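Local atomic coordinates of acyl-CoA dehydrogenase domain protein Tcur3483 (Thermomonospora curvata, PDB entry 6WY9), a protein that binds a flavin adenine dinucleotide cofactor and probably oxidises CH-CH groups of a substrate as an acyl-CoA dehydrogenase-type flavoenzyme. Residues 77-82 with 133-138; 113-118 with 186-191; 346-351 with 368-373; 357-362 with 373-378. All coordinates share one frame; numbering follows the deposited sequence.

Contact 1: 77-82 with 133-138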
loop_
_atom_site.group_PDB
_atom_site.type_symbol
_atom_site.label_atom_id
_atom_site.label_comp_id
_atom_site.label_asym_id
_atom_site.label_seq_id
_atom_site.Cartn_x
_atom_site.Cartn_y
_atom_site.Cartn_z
ATOM N N TYR A 77 -28.523 -25.223 14.177
ATOM C CA TYR A 77 -29.012 -23.975 14.747
ATOM C C TYR A 77 -29.539 -23.031 13.676
ATOM O O TYR A 77 -30.590 -22.404 13.852
ATOM C CB TYR A 77 -27.882 -23.309 15.525
ATOM C CG TYR A 77 -28.340 -22.274 16.529
ATOM C CD1 TYR A 77 -29.102 -22.632 17.640
ATOM C CD2 TYR A 77 -27.965 -20.942 16.394
ATOM C CE1 TYR A 77 -29.492 -21.670 18.590
ATOM C CE2 TYR A 77 -28.344 -19.986 17.323
ATOM C CZ TYR A 77 -29.100 -20.350 18.414
ATOM O OH TYR A 77 -29.469 -19.373 19.304
ATOM N N GLY A 78 -28.815 -22.903 12.570
ATOM C CA GLY A 78 -29.217 -22.022 11.491
ATOM C C GLY A 78 -29.939 -22.703 10.342
ATOM O O GLY A 78 -30.362 -22.038 9.392
ATOM N N TRP A 79 -30.089 -24.023 10.389
ATOM C CA TRP A 79 -30.785 -24.697 9.304
ATOM C C TRP A 79 -32.283 -24.388 9.346
ATOM O O TRP A 79 -32.851 -24.154 10.417
ATOM C CB TRP A 79 -30.587 -26.201 9.400
ATOM C CG TRP A 79 -29.319 -26.718 8.801
ATOM C CD1 TRP A 79 -28.194 -26.007 8.499
ATOM C CD2 TRP A 79 -29.058 -28.074 8.415
ATOM N NE1 TRP A 79 -27.243 -26.840 7.948
ATOM C CE2 TRP A 79 -27.748 -28.113 7.889
ATOM C CE3 TRP A 79 -29.805 -29.259 8.464
ATOM C CZ2 TRP A 79 -27.165 -29.292 7.422
ATOM C CZ3 TRP A 79 -29.228 -30.428 7.995
ATOM C CH2 TRP A 79 -27.916 -30.434 7.486
ATOM N N PRO A 80 -32.956 -24.416 8.202
ATOM C CA PRO A 80 -34.419 -24.281 8.219
ATOM C C PRO A 80 -35.044 -25.394 9.045
ATOM O O PRO A 80 -34.579 -26.535 9.029
ATOM C CB PRO A 80 -34.803 -24.393 6.738
ATOM C CG PRO A 80 -33.661 -25.138 6.096
ATOM C CD PRO A 80 -32.431 -24.727 6.859
ATOM N N LYS A 81 -36.118 -25.069 9.770
ATOM C CA LYS A 81 -36.771 -26.131 10.533
ATOM C C LYS A 81 -37.420 -27.177 9.628
ATOM O O LYS A 81 -37.678 -28.297 10.078
ATOM C CB LYS A 81 -37.789 -25.545 11.505
ATOM C CG LYS A 81 -38.227 -26.541 12.565
ATOM C CD LYS A 81 -38.431 -25.879 13.913
ATOM C CE LYS A 81 -39.415 -26.688 14.745
ATOM N NZ LYS A 81 -39.848 -25.954 15.959
ATOM N N GLU A 82 -37.674 -26.845 8.361
ATOM C CA GLU A 82 -38.128 -27.848 7.398
ATOM C C GLU A 82 -37.165 -29.025 7.333
ATOM O O GLU A 82 -37.582 -30.173 7.148
ATOM C CB GLU A 82 -38.278 -27.217 6.008
ATOM C CG GLU A 82 -39.104 -25.918 5.963
ATOM C CD GLU A 82 -38.440 -24.738 6.697
ATOM O OE1 GLU A 82 -38.166 -24.849 7.914
ATOM O OE2 GLU A 82 -38.182 -23.698 6.053
ATOM N N PRO A 133 -29.891 -35.875 7.927
ATOM C CA PRO A 133 -30.062 -36.172 9.361
ATOM C C PRO A 133 -28.740 -36.466 10.056
ATOM O O PRO A 133 -28.513 -35.997 11.182
ATOM C CB PRO A 133 -31.011 -37.387 9.363
ATOM C CG PRO A 133 -31.643 -37.397 7.989
ATOM C CD PRO A 133 -30.564 -36.879 7.073
ATOM N N GLY A 134 -27.852 -37.215 9.402
ATOM C CA GLY A 134 -26.572 -37.537 10.002
ATOM C C GLY A 134 -25.656 -36.341 10.057
ATOM O O GLY A 134 -24.839 -36.219 10.975
ATOM N N ILE A 135 -25.783 -35.431 9.094
ATOM C CA ILE A 135 -25.084 -34.157 9.226
ATOM C C ILE A 135 -25.586 -33.426 10.465
ATOM O O ILE A 135 -24.809 -33.018 11.336
ATOM C CB ILE A 135 -25.267 -33.304 7.960
ATOM C CG1 ILE A 135 -24.523 -33.937 6.778
ATOM C CG2 ILE A 135 -24.835 -31.858 8.256
ATOM C CD1 ILE A 135 -24.468 -33.072 5.527
ATOM N N LEU A 136 -26.907 -33.274 10.560
ATOM C CA LEU A 136 -27.535 -32.630 11.703
ATOM C C LEU A 136 -27.068 -33.240 13.017
ATOM O O LEU A 136 -26.704 -32.520 13.953
ATOM C CB LEU A 136 -29.053 -32.732 11.561
ATOM C CG LEU A 136 -29.930 -31.997 12.569
ATOM C CD1 LEU A 136 -29.704 -30.472 12.531
ATOM C CD2 LEU A 136 -31.402 -32.363 12.329
ATOM N N SER A 137 -27.096 -34.567 13.119
ATOM C CA SER A 137 -26.774 -35.240 14.376
ATOM C C SER A 137 -25.281 -35.268 14.659
ATOM O O SER A 137 -24.862 -35.848 15.667
ATOM C CB SER A 137 -27.304 -36.666 14.342
ATOM O OG SER A 137 -26.757 -37.329 13.212
ATOM N N GLY A 138 -24.473 -34.670 13.794
ATOM C CA GLY A 138 -23.041 -34.751 13.949
ATOM C C GLY A 138 -22.459 -36.115 13.677
ATOM O O GLY A 138 -21.384 -36.422 14.190
#
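Trp79 meets Ile135 and Leu136 where, in the helical N-terminal domain of the acyl-CoA dehydrogenase fold, the loop after helix 62-71 packs against the last turn of helix 125-136. The contact is apolar and buries 154 Å² in all, about half of it on Trp79. Ile135 makes the tighter approach: its CG2 methyl lies 3.5 Å from CH2 of Trp79 and 3.6 Å from CZ2 of Trp79, so the branch methyl presses on the far corner of the six-membered ring. The two side chains cross at about a right angle. In Ile135 the methyl CG2 stands opposite the backbone N while CG1 takes the place beside it (chi1 -69°), which turns the short branch to the tryptophan. Leu136 adds a second, looser touch, with CD1 4.2 Å from CE3 of Trp79. Both methyls approach the indole obliquely.

Polar bonds fix both partners. The indole NE1 of Trp79 gives its hydrogen to the carbonyl O of Val112 on helix 109-122, whose Thr111 and Val112 also touch Ile135; the indole is thus fixed at its pyrrole side while its benzo side meets helix 125-136. That helix closes with a Schellman motif, Gly138 taking a positive phi of 70°, and the carbonyl of Ser137 accepts a hydrogen bond from Lys67 NZ. Inside the closing turn, Ser137 N bonds to Pro133 O at 2.8 Å and Gly138 N reaches Ile135 O at 3.0 Å.

Contact 2: 113-118 with 186-191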
loop_
_atom_site.group_PDB
_atom_site.type_symbol
_atom_site.label_atom_id
_atom_site.label_comp_id
_atom_site.label_asym_id
_atom_site.label_seq_id
_atom_site.Cartn_x
_atom_site.Cartn_y
_atom_site.Cartn_z
ATOM N N ASN A 113 -22.559 -25.923 6.757
ATOM C CA ASN A 113 -22.905 -24.657 6.131
ATOM C C ASN A 113 -22.627 -24.598 4.653
ATOM O O ASN A 113 -22.950 -23.595 4.012
ATOM C CB ASN A 113 -22.164 -23.538 6.830
ATOM C CG ASN A 113 -22.791 -23.211 8.135
ATOM O OD1 ASN A 113 -22.585 -23.908 9.132
ATOM N ND2 ASN A 113 -23.611 -22.174 8.141
ATOM N N THR A 114 -22.053 -25.611 4.105
ATOM C CA THR A 114 -21.681 -25.593 2.703
ATOM C C THR A 114 -22.292 -26.745 1.924
ATOM O O THR A 114 -22.836 -26.540 0.828
ATOM C CB THR A 114 -20.138 -25.605 2.678
ATOM O OG1 THR A 114 -19.660 -24.299 3.050
ATOM C CG2 THR A 114 -19.609 -25.978 1.398
ATOM N N VAL A 115 -22.250 -27.946 2.471
ATOM C CA VAL A 115 -22.752 -29.110 1.764
ATOM C C VAL A 115 -24.239 -29.307 2.023
ATOM O O VAL A 115 -25.024 -29.546 1.097
ATOM C CB VAL A 115 -21.914 -30.346 2.163
ATOM C CG1 VAL A 115 -22.544 -31.629 1.637
ATOM C CG2 VAL A 115 -20.471 -30.202 1.644
ATOM N N GLY A 116 -24.665 -29.192 3.276
ATOM C CA GLY A 116 -26.056 -29.377 3.587
ATOM C C GLY A 116 -26.950 -28.445 2.792
ATOM O O GLY A 116 -27.960 -28.863 2.202
ATOM N N PRO A 117 -26.604 -27.152 2.770
ATOM C CA PRO A 117 -27.473 -26.190 2.075
ATOM C C PRO A 117 -27.452 -26.353 0.564
ATOM O O PRO A 117 -28.438 -26.015 -0.100
ATOM C CB PRO A 117 -26.921 -24.822 2.512
ATOM C CG PRO A 117 -26.134 -25.097 3.773
ATOM C CD PRO A 117 -25.550 -26.472 3.552
ATOM N N THR A 118 -26.364 -26.856 -0.010
ATOM C CA THR A 118 -26.423 -27.155 -1.430
ATOM C C THR A 118 -27.241 -28.421 -1.681
ATOM O O THR A 118 -27.980 -28.496 -2.676
ATOM C CB THR A 118 -25.004 -27.265 -2.005
ATOM O OG1 THR A 118 -24.292 -28.294 -1.314
ATOM C CG2 THR A 118 -24.231 -25.935 -1.845
ATOM N N TYR A 186 -17.439 -38.889 3.814
ATOM C CA TYR A 186 -17.751 -38.775 2.392
ATOM C C TYR A 186 -16.979 -37.622 1.768
ATOM O O TYR A 186 -16.746 -36.593 2.411
ATOM C CB TYR A 186 -19.232 -38.531 2.148
ATOM C CG TYR A 186 -20.123 -39.638 2.653
ATOM C CD1 TYR A 186 -20.284 -40.817 1.922
ATOM C CD2 TYR A 186 -20.809 -39.497 3.845
ATOM C CE1 TYR A 186 -21.103 -41.825 2.386
ATOM C CE2 TYR A 186 -21.632 -40.492 4.313
ATOM C CZ TYR A 186 -21.777 -41.649 3.581
ATOM O OH TYR A 186 -22.601 -42.630 4.061
ATOM N N ILE A 187 -16.605 -37.803 0.497
ATOM C CA ILE A 187 -16.006 -36.757 -0.319
ATOM C C ILE A 187 -17.079 -36.183 -1.235
ATOM O O ILE A 187 -17.811 -36.928 -1.908
ATOM C CB ILE A 187 -14.812 -37.285 -1.142
ATOM C CG1 ILE A 187 -13.898 -38.156 -0.275
ATOM C CG2 ILE A 187 -14.015 -36.126 -1.722
ATOM C CD1 ILE A 187 -13.144 -37.396 0.855
ATOM N N TRP A 188 -17.173 -34.856 -1.257
ATOM C CA TRP A 188 -17.981 -34.141 -2.241
ATOM C C TRP A 188 -17.075 -33.943 -3.450
ATOM O O TRP A 188 -16.251 -33.034 -3.469
ATOM C CB TRP A 188 -18.450 -32.835 -1.632
ATOM C CG TRP A 188 -19.116 -31.839 -2.468
ATOM C CD1 TRP A 188 -18.523 -30.832 -3.167
ATOM C CD2 TRP A 188 -20.535 -31.643 -2.592
ATOM N NE1 TRP A 188 -19.490 -30.024 -3.741
ATOM C CE2 TRP A 188 -20.731 -30.511 -3.412
ATOM C CE3 TRP A 188 -21.654 -32.328 -2.102
ATOM C CZ2 TRP A 188 -21.999 -30.053 -3.767
ATOM C CZ3 TRP A 188 -22.913 -31.869 -2.447
ATOM C CH2 TRP A 188 -23.076 -30.745 -3.274
ATOM N N LEU A 189 -17.198 -34.824 -4.453
ATOM C CA LEU A 189 -16.146 -34.995 -5.455
ATOM C C LEU A 189 -16.574 -34.451 -6.816
ATOM O O LEU A 189 -17.567 -34.914 -7.396
ATOM C CB LEU A 189 -15.738 -36.460 -5.577
ATOM C CG LEU A 189 -14.520 -36.718 -6.464
ATOM C CD1 LEU A 189 -13.241 -36.202 -5.788
ATOM C CD2 LEU A 189 -14.426 -38.209 -6.773
ATOM N N ALA A 190 -15.783 -33.496 -7.339
ATOM C CA ALA A 190 -15.984 -32.937 -8.670
ATOM C C ALA A 190 -15.249 -33.800 -9.689
ATOM O O ALA A 190 -14.030 -33.948 -9.599
ATOM C CB ALA A 190 -15.492 -31.493 -8.721
ATOM N N CYS A 191 -15.997 -34.383 -10.645
ATOM C CA CYS A 191 -15.471 -35.323 -11.631
ATOM C C CYS A 191 -15.858 -34.898 -13.043
ATOM O O CYS A 191 -16.925 -34.315 -13.267
ATOM C CB CYS A 191 -16.014 -36.769 -11.443
ATOM S SG CYS A 191 -15.875 -37.532 -9.818
#
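Val115 and Thr118, one turn apart on helix 109-122, meet the indole of Trp188, which strand 186-192 sends out toward them. Van der Waals packing makes the contact. CG1 of Val115 lies 3.9 Å from CE3 of Trp188, while its other methyl, CG2, stands about 4.3 Å above the indole plane, displaced to the rim. The indole reaches the helix because its CG lies opposite the backbone N (chi1 171°). Thr118 packs with its hydroxyl oxygen: OG1 lies 3.4 Å from CH2 of Trp188.

The hydrogen bonds lie to either side of this packing. With chi1 at 59°, the Thr118 hydroxyl is turned back along its own helix, where OG1 lies 2.8 Å from Val115 O and 3.1 Å from Thr114 O, two possible acceptors for its proton. The indole NE1 of Trp188 bonds instead to the hydroxyl of Tyr146, an FAD-binding residue. Replacing the indole by an alanine is likely to open a gap beside Val115 and Thr118 and leave the Tyr146 hydroxyl without this donor.

The contact joins the helical N-terminal domain to the beta middle domain. Trp188 touches Ile144 of the neighbouring parallel strand 142-145 and Ile205 of the antiparallel strand 203-209; Val115 also rests on Phe142 and Ile144, and helix 250-260 packs on Thr118 through Thr256 and Gln257.

Contact 3: 346-351 with 368-373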
loop_
_atom_site.group_PDB
_atom_site.type_symbol
_atom_site.label_atom_id
_atom_site.label_comp_id
_atom_site.label_asym_id
_atom_site.label_seq_id
_atom_site.Cartn_x
_atom_site.Cartn_y
_atom_site.Cartn_z
ATOM N N THR A 346 0.189 -6.543 11.431
ATOM C CA THR A 346 0.236 -5.338 12.242
ATOM C C THR A 346 0.236 -5.676 13.730
ATOM O O THR A 346 1.031 -5.124 14.487
ATOM C CB THR A 346 -0.947 -4.430 11.882
ATOM O OG1 THR A 346 -0.903 -4.106 10.489
ATOM C CG2 THR A 346 -0.885 -3.138 12.708
ATOM N N LEU A 347 -0.639 -6.602 14.160
ATOM C CA LEU A 347 -0.686 -7.020 15.559
ATOM C C LEU A 347 0.597 -7.726 15.974
ATOM O O LEU A 347 1.029 -7.576 17.126
ATOM C CB LEU A 347 -1.891 -7.947 15.861
ATOM C CG LEU A 347 -3.300 -7.321 15.706
ATOM C CD1 LEU A 347 -4.420 -8.374 15.997
ATOM C CD2 LEU A 347 -3.517 -6.006 16.585
ATOM N N THR A 348 1.203 -8.508 15.071
ATOM C CA THR A 348 2.493 -9.110 15.368
ATOM C C THR A 348 3.534 -8.028 15.705
ATOM O O THR A 348 4.312 -8.167 16.663
ATOM C CB THR A 348 2.958 -9.981 14.172
ATOM O OG1 THR A 348 2.108 -11.129 14.057
ATOM C CG2 THR A 348 4.398 -10.489 14.397
ATOM N N GLY A 349 3.604 -6.974 14.892
ATOM C CA GLY A 349 4.510 -5.875 15.211
ATOM C C GLY A 349 4.240 -5.291 16.591
ATOM O O GLY A 349 5.170 -5.051 17.367
ATOM N N ILE A 350 2.962 -5.083 16.927
ATOM C CA ILE A 350 2.627 -4.487 18.229
ATOM C C ILE A 350 3.072 -5.381 19.372
ATOM O O ILE A 350 3.435 -4.898 20.458
ATOM C CB ILE A 350 1.113 -4.190 18.306
ATOM C CG1 ILE A 350 0.777 -3.056 17.294
ATOM C CG2 ILE A 350 0.706 -3.863 19.784
ATOM C CD1 ILE A 350 -0.814 -2.849 17.066
ATOM N N LEU A 351 3.045 -6.697 19.161
ATOM C CA LEU A 351 3.460 -7.625 20.193
ATOM C C LEU A 351 4.962 -7.592 20.457
ATOM O O LEU A 351 5.397 -8.179 21.449
ATOM C CB LEU A 351 3.015 -9.054 19.822
ATOM C CG LEU A 351 1.507 -9.313 19.802
ATOM C CD1 LEU A 351 1.237 -10.813 19.492
ATOM C CD2 LEU A 351 0.913 -8.994 21.162
ATOM N N GLY A 368 0.166 -17.621 21.627
ATOM C CA GLY A 368 0.781 -17.676 20.305
ATOM C C GLY A 368 -0.193 -17.650 19.143
ATOM O O GLY A 368 0.209 -17.949 18.013
ATOM N N GLN A 369 -1.464 -17.301 19.385
ATOM C CA GLN A 369 -2.489 -17.428 18.344
ATOM C C GLN A 369 -2.192 -16.546 17.136
ATOM O O GLN A 369 -2.463 -16.930 15.991
ATOM C CB GLN A 369 -3.863 -17.058 18.915
ATOM C CG GLN A 369 -4.392 -18.069 19.880
ATOM C CD GLN A 369 -5.727 -17.597 20.423
ATOM O OE1 GLN A 369 -6.776 -17.831 19.819
ATOM N NE2 GLN A 369 -5.686 -16.881 21.531
ATOM N N ILE A 370 -1.740 -15.324 17.376
ATOM C CA ILE A 370 -1.509 -14.421 16.249
ATOM C C ILE A 370 -0.278 -14.863 15.470
ATOM O O ILE A 370 -0.226 -14.748 14.236
ATOM C CB ILE A 370 -1.385 -12.974 16.739
ATOM C CG1 ILE A 370 -2.759 -12.511 17.292
ATOM C CG2 ILE A 370 -0.916 -12.058 15.557
ATOM C CD1 ILE A 370 -2.697 -11.284 18.225
ATOM N N GLU A 371 0.726 -15.378 16.178
ATOM C CA GLU A 371 1.856 -15.979 15.479
ATOM C C GLU A 371 1.385 -17.140 14.589
ATOM O O GLU A 371 1.753 -17.218 13.414
ATOM C CB GLU A 371 2.899 -16.429 16.494
ATOM C CG GLU A 371 4.278 -16.747 15.887
ATOM C CD GLU A 371 4.320 -18.085 15.176
ATOM O OE1 GLU A 371 3.616 -19.031 15.621
ATOM O OE2 GLU A 371 5.086 -18.193 14.183
ATOM N N GLN A 372 0.583 -18.072 15.131
ATOM C CA GLN A 372 0.158 -19.193 14.292
ATOM C C GLN A 372 -0.804 -18.758 13.171
ATOM O O GLN A 372 -0.688 -19.232 12.024
ATOM C CB GLN A 372 -0.463 -20.303 15.142
ATOM C CG GLN A 372 -1.011 -21.435 14.256
ATOM C CD GLN A 372 -1.332 -22.666 15.051
ATOM O OE1 GLN A 372 -1.738 -22.566 16.201
ATOM N NE2 GLN A 372 -1.139 -23.844 14.458
ATOM N N LEU A 373 -1.706 -17.803 13.454
ATOM C CA LEU A 373 -2.652 -17.338 12.432
ATOM C C LEU A 373 -1.942 -16.618 11.302
ATOM O O LEU A 373 -2.395 -16.682 10.160
ATOM C CB LEU A 373 -3.725 -16.416 13.053
ATOM C CG LEU A 373 -4.836 -17.181 13.810
ATOM C CD1 LEU A 373 -5.694 -16.241 14.663
ATOM C CD2 LEU A 373 -5.726 -18.006 12.848
#
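Ile370 points toward the C-terminal part of helix 326-350 and meets Leu347, Thr348 and, close to the end of that helix, Leu351. The second helix starts just before it: Gly368 is the N-cap, with a positive phi of 73°, and its carbonyl O accepts from Gln372 N at 2.9 Å. Gln369 opens the first turn and turns its amide elsewhere, OE1 to Arg271 and NE2 to the carbonyl of Leu366.

Ile370 then carries the contact with both of its branches. The long one ends in CD1, which lies 4.0 Å from CD1 of Leu347 and 4.2 Å from CD1 of Leu351, two leucines one turn apart; the Ile370 side chain as a whole crosses Leu347 at about a right angle and Leu351 obliquely. The short branch, CG2, is 3.5 Å from OG1 of Thr348, the two side chains sliding past each other in opposite senses. This division follows from chi1 of -67°, which sets CG1 beside the backbone N and CG2 beside the carbonyl carbon. OG1 of Thr348 is satisfied within its own helix by the carbonyl of Gln344. An alanine at Ile370 is likely to open a gap beside the two leucine methyls and withdraw the hydrocarbon cover from the Thr348 hydroxyl.

Glu371, next along, leads its carboxylate away, and its OE2 bonds to a polar side chain of a neighbouring subunit. Val279 of helix 263-286 also touches Ile370, and Trp282 of that helix touches Leu351. The contact joins helices 326-350 and 369-380, consecutive in the helical C-terminal domain of the acyl-CoA dehydrogenase fold, with helix 263-286 packing against both.

Contact 4: 357-362 with 373-378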
loop_
_atom_site.group_PDB
_atom_site.type_symbol
_atom_site.label_atom_id
_atom_site.label_comp_id
_atom_site.label_asym_id
_atom_site.label_seq_id
_atom_site.Cartn_x
_atom_site.Cartn_y
_atom_site.Cartn_z
ATOM N N ILE A 357 7.022 -15.717 19.033
ATOM C CA ILE A 357 7.074 -16.937 19.837
ATOM C C ILE A 357 5.883 -17.813 19.460
ATOM O O ILE A 357 4.738 -17.342 19.445
ATOM C CB ILE A 357 7.093 -16.615 21.342
ATOM C CG1 ILE A 357 8.288 -15.684 21.679
ATOM C CG2 ILE A 357 7.111 -17.915 22.164
ATOM C CD1 ILE A 357 8.478 -15.436 23.219
ATOM N N ARG A 358 6.168 -19.070 19.089
ATOM C CA ARG A 358 5.154 -20.031 18.682
ATOM C C ARG A 358 4.272 -20.459 19.872
ATOM O O ARG A 358 4.692 -20.385 21.033
ATOM C CB ARG A 358 5.825 -21.271 18.051
ATOM C CG ARG A 358 6.357 -21.027 16.591
ATOM C CD ARG A 358 7.256 -22.153 16.050
ATOM N NE ARG A 358 7.598 -21.819 14.674
ATOM C CZ ARG A 358 6.973 -22.312 13.603
ATOM N NH1 ARG A 358 6.013 -23.229 13.757
ATOM N NH2 ARG A 358 7.340 -21.923 12.377
ATOM N N PRO A 359 3.045 -20.919 19.590
ATOM C CA PRO A 359 2.185 -21.487 20.645
ATOM C C PRO A 359 2.947 -22.528 21.433
ATOM O O PRO A 359 3.719 -23.306 20.875
ATOM C CB PRO A 359 1.029 -22.132 19.859
ATOM C CG PRO A 359 1.012 -21.336 18.513
ATOM C CD PRO A 359 2.473 -21.086 18.232
ATOM N N GLU A 360 2.712 -22.584 22.737
ATOM C CA GLU A 360 3.310 -23.630 23.578
ATOM C C GLU A 360 4.795 -23.393 23.851
ATOM O O GLU A 360 5.448 -24.271 24.436
ATOM C CB GLU A 360 3.184 -25.046 22.977
ATOM C CG GLU A 360 1.927 -25.328 22.143
ATOM C CD GLU A 360 0.761 -25.788 22.984
ATOM O OE1 GLU A 360 0.583 -25.220 24.084
ATOM O OE2 GLU A 360 0.036 -26.719 22.555
ATOM N N SER A 361 5.368 -22.306 23.368
ATOM C CA SER A 361 6.694 -21.996 23.866
ATOM C C SER A 361 6.594 -20.892 24.905
ATOM O O SER A 361 5.689 -20.047 24.840
ATOM C CB SER A 361 7.649 -21.539 22.750
ATOM O OG SER A 361 8.214 -22.633 22.040
ATOM N N PRO A 362 7.547 -20.864 25.833
ATOM C CA PRO A 362 7.501 -19.866 26.911
ATOM C C PRO A 362 7.609 -18.452 26.382
ATOM O O PRO A 362 8.428 -18.164 25.507
ATOM C CB PRO A 362 8.718 -20.215 27.784
ATOM C CG PRO A 362 9.115 -21.555 27.418
ATOM C CD PRO A 362 8.616 -21.856 26.016
ATOM N N LEU A 373 -1.706 -17.803 13.454
ATOM C CA LEU A 373 -2.652 -17.338 12.432
ATOM C C LEU A 373 -1.942 -16.618 11.302
ATOM O O LEU A 373 -2.395 -16.682 10.160
ATOM C CB LEU A 373 -3.725 -16.416 13.053
ATOM C CG LEU A 373 -4.836 -17.181 13.810
ATOM C CD1 LEU A 373 -5.694 -16.241 14.663
ATOM C CD2 LEU A 373 -5.726 -18.006 12.848
ATOM N N SER A 374 -0.852 -15.899 11.597
ATOM C CA SER A 374 -0.033 -15.325 10.528
ATOM C C SER A 374 0.467 -16.385 9.556
ATOM O O SER A 374 0.647 -16.096 8.365
ATOM C CB SER A 374 1.193 -14.613 11.104
ATOM O OG SER A 374 0.811 -13.478 11.845
ATOM N N ARG A 375 0.765 -17.583 10.049
ATOM C CA ARG A 375 1.241 -18.628 9.149
ATOM C C ARG A 375 0.107 -19.313 8.407
ATOM O O ARG A 375 0.381 -20.129 7.519
ATOM C CB ARG A 375 2.062 -19.678 9.925
ATOM C CG ARG A 375 3.291 -19.098 10.624
ATOM C CD ARG A 375 4.041 -20.204 11.334
ATOM N NE ARG A 375 3.658 -20.338 12.742
ATOM C CZ ARG A 375 3.094 -21.422 13.284
ATOM N NH1 ARG A 375 2.764 -22.489 12.521
ATOM N NH2 ARG A 375 2.831 -21.414 14.593
ATOM N N GLN A 376 -1.148 -19.016 8.763
ATOM C CA GLN A 376 -2.308 -19.596 8.087
ATOM C C GLN A 376 -3.049 -18.597 7.210
ATOM O O GLN A 376 -3.588 -18.990 6.167
ATOM C CB GLN A 376 -3.301 -20.194 9.106
ATOM C CG GLN A 376 -2.701 -21.111 10.111
ATOM C CD GLN A 376 -3.728 -21.600 11.120
ATOM O OE1 GLN A 376 -4.849 -21.103 11.155
ATOM N NE2 GLN A 376 -3.351 -22.572 11.941
ATOM N N GLY A 377 -3.095 -17.310 7.612
ATOM C CA GLY A 377 -3.816 -16.303 6.829
ATOM C C GLY A 377 -3.398 -16.251 5.369
ATOM O O GLY A 377 -4.198 -15.903 4.489
ATOM N N ILE A 378 -2.140 -16.584 5.089
ATOM C CA ILE A 378 -1.633 -16.638 3.729
ATOM C C ILE A 378 -2.422 -17.603 2.840
ATOM O O ILE A 378 -2.453 -17.428 1.616
ATOM C CB ILE A 378 -0.120 -17.003 3.788
ATOM C CG1 ILE A 378 0.108 -18.248 4.673
ATOM C CG2 ILE A 378 0.706 -15.801 4.289
ATOM C CD1 ILE A 378 1.569 -18.689 4.809
#
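A type II beta turn, Arg358 to Ser361, in the loop before helix 369-380 of the C-terminal domain sets Arg358 and Pro359 against Arg375 of that helix. The main interaction is a stack of two guanidinium groups, their centres 4.0 Å apart and planes 27° from parallel. NH1 of Arg358 lies over the middle of the other group, 3.5 Å from CZ of Arg375; in return NE of Arg375 lies above the Arg358 group, toward its rim. Arg358 reaches across with an extended chain, whereas Arg375 bends at chi3 (-94°) and crosses it at about a right angle.

Pro359 meets the same Arg375 guanidinium at its edge. CD of Pro359 approaches NH2 of Arg375 to 3.7 Å, near the plane of that group.

The two cations lie close, with NH1 of Arg358 3.6 Å from NH1 of Arg375. The carboxylate of Glu371, in a salt bridge with NH2 of Arg375, probably offsets part of the charge. NH1 of Arg375 bonds to the carbonyl of Val223, while NE and NH2 of Arg358 are held by backbone of a neighbouring subunit.

The turn itself is closed by Ser361 N to Arg358 O at 3.1 Å. It sits between helix 369-380, where Pro359 also packs on Glu371 and Gln372, and helix 47-55, where Arg50 touches Pro359 and forms a salt bridge with Glu360.

How the contacts relate
The four contacts form two pairs on opposite sides of the chain's centre. Contact 1 rests on helix 109-122, which carries the 113-118 segment of contact 2, and the two touch where Trp79 CZ2 lies 4.0 Å from Gly116 CA. Trp188 of contact 2 has its side chain about 8 Å from the bound dihydroflavine-adenine dinucleotide and Arg375 of contact 4 about 11 Å; the side chain of Ile135 in contact 1 is about 10 Å from that of Ile144, which binds FAD. Contacts 3 and 4 have centres only 7 Å apart and share Leu373 on helix 369-380. Glu371 OE1 lies 3.5 Å from Pro359 CD there. Between the pairs, the nearest atoms are about 17 Å apart, from contact 2 to contact 4.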